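Local coordinates for VP4 protein (Tellina virus 1, PDB 3P06) that is a serine protease, probably cutting the viral polyprotein into its final products, captured here as an intramolecular acyl-enzyme at its own cleavage junction, at residues A[59-64]-A[95-100]; A[53-58]-A[68-73]. All coordinates share one frame; numbering follows the deposited sequence.

Contact 1 (A[59-64]-A[95-100]); sequences SEMVNI and QPQLAF
M61, built as selenomethionine, runs across A99 toward the flank of F100. Its CB packs against A99 CB at 3.7 Å. CG and then SE pass the amide end of Q97, whose NE2 comes within 3.5 Å of SE, the two side chains crossing at about a right angle. Bent at its last torsion (chi3 83°), the chain brings CE to the rim of the F100 ring, 3.7 Å from CE1, the M61 side chain running alongside F100 in the same direction. The methyl of A99 lies over one face of that ring, offset toward the rim, while M61 O sits at its edge. The same carbonyl O accepts from F100 N at 2.8 Å, with the donor 43° out of the carbonyl plane. The segment 95-100 carries strand 98-99, an outer strand of the mixed sheet. Through the backbones of Q97 and A99 it pairs with strand 192-193, which runs parallel to it, as fits an acyl-enzyme made with the protein's own C-terminus. Opposite Q97 and L98, S59 begins a type I turn to V62, and its hydroxyl is gripped by three bonds: OG donates to L98 O at 2.7 Å, accepts from Q97 NE2 at 3.0 Å along a nearly straight line (173°) in the amide plane, and accepts from M61 N in an ST turn. The extended Q97 side chain brings NE2 to this buried oxygen. V62 N bonds back to S59 O and closes the turn; V62 CG2 lies 3.6 Å from L98 O, and the same methyl also rests on F100 O.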
loop_
_atom_site.group_PDB
_atom_site.type_symbol
_atom_site.label_atom_id
_atom_site.label_comp_id
_atom_site.label_asym_id
_atom_site.label_seq_id
_atom_site.Cartn_x
_atom_site.Cartn_y
_atom_site.Cartn_z
ATOM N N SER A 59 9.663 8.100 -2.717
ATOM C CA SER A 59 10.341 9.376 -2.595
ATOM C C SER A 59 11.661 9.162 -1.864
ATOM O O SER A 59 11.935 8.035 -1.453
ATOM C CB SER A 59 9.463 10.390 -1.873
ATOM O OG SER A 59 9.657 10.271 -0.480
ATOM N N GLU A 60 12.463 10.233 -1.699
ATOM C CA GLU A 60 13.687 10.217 -0.842
ATOM C C GLU A 60 13.492 9.794 0.630
ATOM O O GLU A 60 14.469 9.381 1.311
ATOM C CB GLU A 60 14.367 11.609 -0.808
ATOM C CG GLU A 60 15.161 11.959 -2.072
ATOM C CD GLU A 60 16.300 10.959 -2.421
ATOM O OE1 GLU A 60 17.403 11.085 -1.823
ATOM O OE2 GLU A 60 16.092 10.080 -3.317
HETATM N N MSE A 61 12.267 9.952 1.131
HETATM C CA MSE A 61 11.934 9.571 2.492
HETATM C C MSE A 61 11.636 8.111 2.680
HETATM O O MSE A 61 11.143 7.685 3.722
HETATM C CB MSE A 61 10.779 10.421 3.008
HETATM C CG MSE A 61 11.291 11.824 3.336
HETATM SE SE MSE A 61 9.819 13.003 3.849
HETATM C CE MSE A 61 9.656 12.483 5.761
ATOM N N VAL A 62 11.849 7.322 1.650
ATOM C CA VAL A 62 11.701 5.883 1.777
ATOM C C VAL A 62 13.071 5.310 1.900
ATOM O O VAL A 62 13.961 5.826 1.259
ATOM C CB VAL A 62 11.027 5.330 0.474
ATOM C CG1 VAL A 62 11.031 3.819 0.509
ATOM C CG2 VAL A 62 9.584 5.949 0.344
ATOM N N ASN A 63 13.280 4.263 2.686
ATOM C CA ASN A 63 14.614 3.625 2.745
ATOM C C ASN A 63 14.776 2.799 1.467
ATOM O O ASN A 63 14.224 1.675 1.374
ATOM C CB ASN A 63 14.708 2.682 3.954
ATOM C CG ASN A 63 16.127 2.093 4.155
ATOM O OD1 ASN A 63 16.944 1.967 3.227
ATOM N ND2 ASN A 63 16.406 1.728 5.376
ATOM N N ILE A 64 15.525 3.336 0.496
ATOM C CA ILE A 64 15.653 2.678 -0.791
ATOM C C ILE A 64 16.466 1.374 -0.731
ATOM O O ILE A 64 16.144 0.427 -1.448
ATOM C CB ILE A 64 16.230 3.612 -1.908
ATOM C CG1 ILE A 64 15.491 4.957 -1.920
ATOM C CG2 ILE A 64 16.053 2.922 -3.291
ATOM C CD1 ILE A 64 14.017 4.836 -2.412
ATOM N N GLN A 95 -1.628 14.613 -4.808
ATOM C CA GLN A 95 -0.977 13.423 -4.269
ATOM C C GLN A 95 0.065 13.798 -3.186
ATOM O O GLN A 95 0.891 14.662 -3.385
ATOM C CB GLN A 95 -0.293 12.701 -5.385
ATOM C CG GLN A 95 -1.276 12.223 -6.420
ATOM C CD GLN A 95 -0.645 11.370 -7.516
ATOM O OE1 GLN A 95 0.564 11.039 -7.468
ATOM N NE2 GLN A 95 -1.445 11.044 -8.539
ATOM N N PRO A 96 -0.013 13.152 -2.042
ATOM C CA PRO A 96 1.005 13.425 -1.007
ATOM C C PRO A 96 2.319 12.643 -1.258
ATOM O O PRO A 96 2.375 11.587 -1.916
ATOM C CB PRO A 96 0.342 12.919 0.258
ATOM C CG PRO A 96 -0.480 11.728 -0.217
ATOM C CD PRO A 96 -1.024 12.154 -1.605
ATOM N N GLN A 97 3.390 13.169 -0.701
ATOM C CA GLN A 97 4.704 12.505 -0.759
ATOM C C GLN A 97 4.617 11.228 0.054
ATOM O O GLN A 97 4.006 11.208 1.156
ATOM C CB GLN A 97 5.787 13.451 -0.239
ATOM C CG GLN A 97 7.172 12.796 -0.246
ATOM C CD GLN A 97 8.302 13.694 0.302
ATOM O OE1 GLN A 97 8.091 14.834 0.640
ATOM N NE2 GLN A 97 9.495 13.158 0.346
ATOM N N LEU A 98 5.126 10.134 -0.507
ATOM C CA LEU A 98 5.116 8.883 0.187
ATOM C C LEU A 98 6.403 8.708 0.982
ATOM O O LEU A 98 7.485 8.897 0.444
ATOM C CB LEU A 98 5.058 7.737 -0.831
ATOM C CG LEU A 98 5.092 6.345 -0.217
ATOM C CD1 LEU A 98 3.715 6.000 0.551
ATOM C CD2 LEU A 98 5.322 5.377 -1.330
ATOM N N ALA A 99 6.287 8.334 2.241
ATOM C CA ALA A 99 7.436 8.230 3.154
ATOM C C ALA A 99 7.431 6.910 3.872
ATOM O O ALA A 99 6.373 6.345 4.093
ATOM C CB ALA A 99 7.418 9.402 4.192
ATOM N N PHE A 100 8.638 6.421 4.216
ATOM C CA PHE A 100 8.872 5.242 5.068
ATOM C C PHE A 100 8.596 3.937 4.328
ATOM O O PHE A 100 8.495 3.942 3.108
ATOM C CB PHE A 100 8.117 5.383 6.384
ATOM C CG PHE A 100 8.117 6.820 6.949
ATOM C CD1 PHE A 100 9.138 7.732 6.633
ATOM C CD2 PHE A 100 7.102 7.245 7.777
ATOM C CE1 PHE A 100 9.126 9.084 7.147
ATOM C CE2 PHE A 100 7.074 8.550 8.307
ATOM C CZ PHE A 100 8.085 9.485 7.986
#

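Contact 2 (A[53-58]-A[68-73]); sequences GTIYGL and EKLPIK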
loop_
_atom_site.group_PDB
_atom_site.type_symbol
_atom_site.label_atom_id
_atom_site.label_comp_id
_atom_site.label_asym_id
_atom_site.label_seq_id
_atom_site.Cartn_x
_atom_site.Cartn_y
_atom_site.Cartn_z
ATOM N N GLY A 53 12.950 -6.779 -9.941
ATOM C CA GLY A 53 11.683 -6.034 -9.973
ATOM C C GLY A 53 11.941 -4.511 -10.044
ATOM O O GLY A 53 13.086 -4.066 -9.964
ATOM N N THR A 54 10.893 -3.708 -10.210
ATOM C CA THR A 54 11.041 -2.237 -10.258
ATOM C C THR A 54 9.864 -1.659 -9.484
ATOM O O THR A 54 8.703 -2.059 -9.764
ATOM C CB THR A 54 10.964 -1.659 -11.721
ATOM O OG1 THR A 54 11.930 -2.273 -12.570
ATOM C CG2 THR A 54 11.278 -0.163 -11.698
ATOM N N ILE A 55 10.111 -0.778 -8.493
ATOM C CA ILE A 55 9.017 -0.216 -7.742
ATOM C C ILE A 55 9.057 1.313 -8.015
ATOM O O ILE A 55 10.052 1.999 -7.721
ATOM C CB ILE A 55 9.243 -0.481 -6.245
ATOM C CG1 ILE A 55 9.494 -1.999 -5.958
ATOM C CG2 ILE A 55 8.070 0.050 -5.376
ATOM C CD1 ILE A 55 10.130 -2.230 -4.602
ATOM N N TYR A 56 7.939 1.847 -8.460
ATOM C CA TYR A 56 7.752 3.256 -8.755
ATOM C C TYR A 56 6.902 3.903 -7.689
ATOM O O TYR A 56 6.105 3.243 -7.039
ATOM C CB TYR A 56 6.986 3.391 -10.122
ATOM C CG TYR A 56 7.643 2.733 -11.322
ATOM C CD1 TYR A 56 8.446 3.489 -12.196
ATOM C CD2 TYR A 56 7.462 1.331 -11.600
ATOM C CE1 TYR A 56 9.017 2.916 -13.327
ATOM C CE2 TYR A 56 8.034 0.730 -12.766
ATOM C CZ TYR A 56 8.821 1.528 -13.599
ATOM O OH TYR A 56 9.409 1.002 -14.704
ATOM N N GLY A 57 6.991 5.237 -7.589
ATOM C CA GLY A 57 6.061 6.013 -6.779
ATOM C C GLY A 57 6.736 6.360 -5.424
ATOM O O GLY A 57 6.111 6.955 -4.577
ATOM N N LEU A 58 8.005 5.983 -5.241
ATOM C CA LEU A 58 8.745 6.232 -3.994
ATOM C C LEU A 58 9.354 7.607 -3.930
ATOM O O LEU A 58 9.609 8.182 -4.963
ATOM C CB LEU A 58 9.869 5.198 -3.812
ATOM C CG LEU A 58 9.370 3.770 -3.968
ATOM C CD1 LEU A 58 10.526 2.764 -3.772
ATOM C CD2 LEU A 58 8.166 3.462 -2.995
ATOM N N GLU A 68 15.273 -2.130 -2.152
ATOM C CA GLU A 68 16.053 -2.906 -3.160
ATOM C C GLU A 68 16.271 -4.379 -2.744
ATOM O O GLU A 68 16.635 -5.208 -3.575
ATOM C CB GLU A 68 17.409 -2.263 -3.462
ATOM C CG GLU A 68 17.301 -1.041 -4.308
ATOM C CD GLU A 68 18.579 -0.221 -4.265
ATOM O OE1 GLU A 68 19.439 -0.439 -3.383
ATOM O OE2 GLU A 68 18.696 0.703 -5.082
ATOM N N LYS A 69 16.031 -4.701 -1.473
ATOM C CA LYS A 69 16.205 -6.088 -1.016
ATOM C C LYS A 69 14.912 -6.894 -1.077
ATOM O O LYS A 69 14.911 -8.060 -0.725
ATOM C CB LYS A 69 16.782 -6.102 0.374
ATOM C CG LYS A 69 18.278 -5.714 0.382
ATOM C CD LYS A 69 18.884 -5.835 1.771
ATOM C CE LYS A 69 18.847 -4.494 2.508
ATOM N NZ LYS A 69 20.048 -4.312 3.400
ATOM N N LEU A 70 13.806 -6.262 -1.519
ATOM C CA LEU A 70 12.517 -6.943 -1.596
ATOM C C LEU A 70 12.490 -8.024 -2.694
ATOM O O LEU A 70 13.071 -7.836 -3.758
ATOM C CB LEU A 70 11.349 -5.935 -1.796
ATOM C CG LEU A 70 11.136 -4.969 -0.648
ATOM C CD1 LEU A 70 10.198 -3.758 -1.037
ATOM C CD2 LEU A 70 10.614 -5.752 0.544
ATOM N N PRO A 71 11.791 -9.142 -2.425
ATOM C CA PRO A 71 11.650 -10.265 -3.396
ATOM C C PRO A 71 10.516 -9.960 -4.391
ATOM O O PRO A 71 9.570 -10.712 -4.496
ATOM C CB PRO A 71 11.316 -11.485 -2.500
ATOM C CG PRO A 71 10.718 -10.863 -1.249
ATOM C CD PRO A 71 11.090 -9.392 -1.148
ATOM N N ILE A 72 10.563 -8.803 -5.025
ATOM C CA ILE A 72 9.551 -8.407 -5.994
ATOM C C ILE A 72 10.240 -8.593 -7.362
ATOM O O ILE A 72 11.354 -8.052 -7.594
ATOM C CB ILE A 72 9.128 -6.926 -5.758
ATOM C CG1 ILE A 72 8.319 -6.808 -4.447
ATOM C CG2 ILE A 72 8.401 -6.348 -6.991
ATOM C CD1 ILE A 72 8.063 -5.408 -4.025
ATOM N N LYS A 73 9.596 -9.369 -8.248
ATOM C CA LYS A 73 10.183 -9.641 -9.587
ATOM C C LYS A 73 9.570 -8.792 -10.691
ATOM O O LYS A 73 10.223 -8.545 -11.671
ATOM C CB LYS A 73 10.087 -11.146 -9.932
ATOM C CG LYS A 73 10.596 -11.958 -8.753
ATOM C CD LYS A 73 10.886 -13.369 -9.083
ATOM C CE LYS A 73 9.637 -14.217 -9.054
ATOM N NZ LYS A 73 10.042 -15.539 -9.655
#
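With CG1 beside its backbone N (chi1 -53°) and CD1 nearly trans to CA (chi2 162°), I55 extends one methyl from its strand toward the loop 68-73, where I72, itself stretched out to CD1 (chi2 171°), comes to meet it. The two CD1 methyls touch at 3.8 Å, tip to tip at the end of side chains that cross at about a right angle. L70 joins from the same loop: its CD1 lies 3.9 Å from I55 CD1, again with the chains roughly perpendicular, and so the one methyl of I55 meets both loop residues. Between L70 and I72 the backbone makes an inverse gamma turn centred on P71, closed by a weak bond from I72 N to L70 O. The loop is the return leg of a beta-alpha-beta connection: the chain leaves strand 54-58, passes through the short helix 64-67 and comes back into strand 75-81, which lies parallel to and beside the first and is bonded to T54 and Y56. L70 and I72 also rest on helix 104-111, placing the buried apolar cluster between the sheet and that helix. Just before the strand, G53 lies directly against the loop's backbone. Lacking a side chain, it lets its CA approach I72 O to 3.1 Å and K73 O to 3.4 Å, both CA-H...O contacts. T49 OG1 is hydrogen-bonded to both I72 O and G53 N, bridging the two segments from outside, while K73 N is held by the carboxylate of D111 on helix 104-111.

The two contacts interlock in sequence: strand 54-58 of contact 2, which bends at G57, leads directly on to segment 59-64 of contact 1, and their centres lie about 14 Å apart. They touch chiefly at L98, whose CD2 is 3.7 Å from G57 O and 3.8 Å from L58 CD2. W103 joins them further, since L58 and L70 of contact 2 and V62 of contact 1 all pack on it. Contact 1 is the nearer to the predicted catalytic pair: the F100 side chain is about 5 Å from that of the nucleophile S102 and about 8 Å from that of K141. In contact 2 the L70 side chain stays about 11 Å from that of S102.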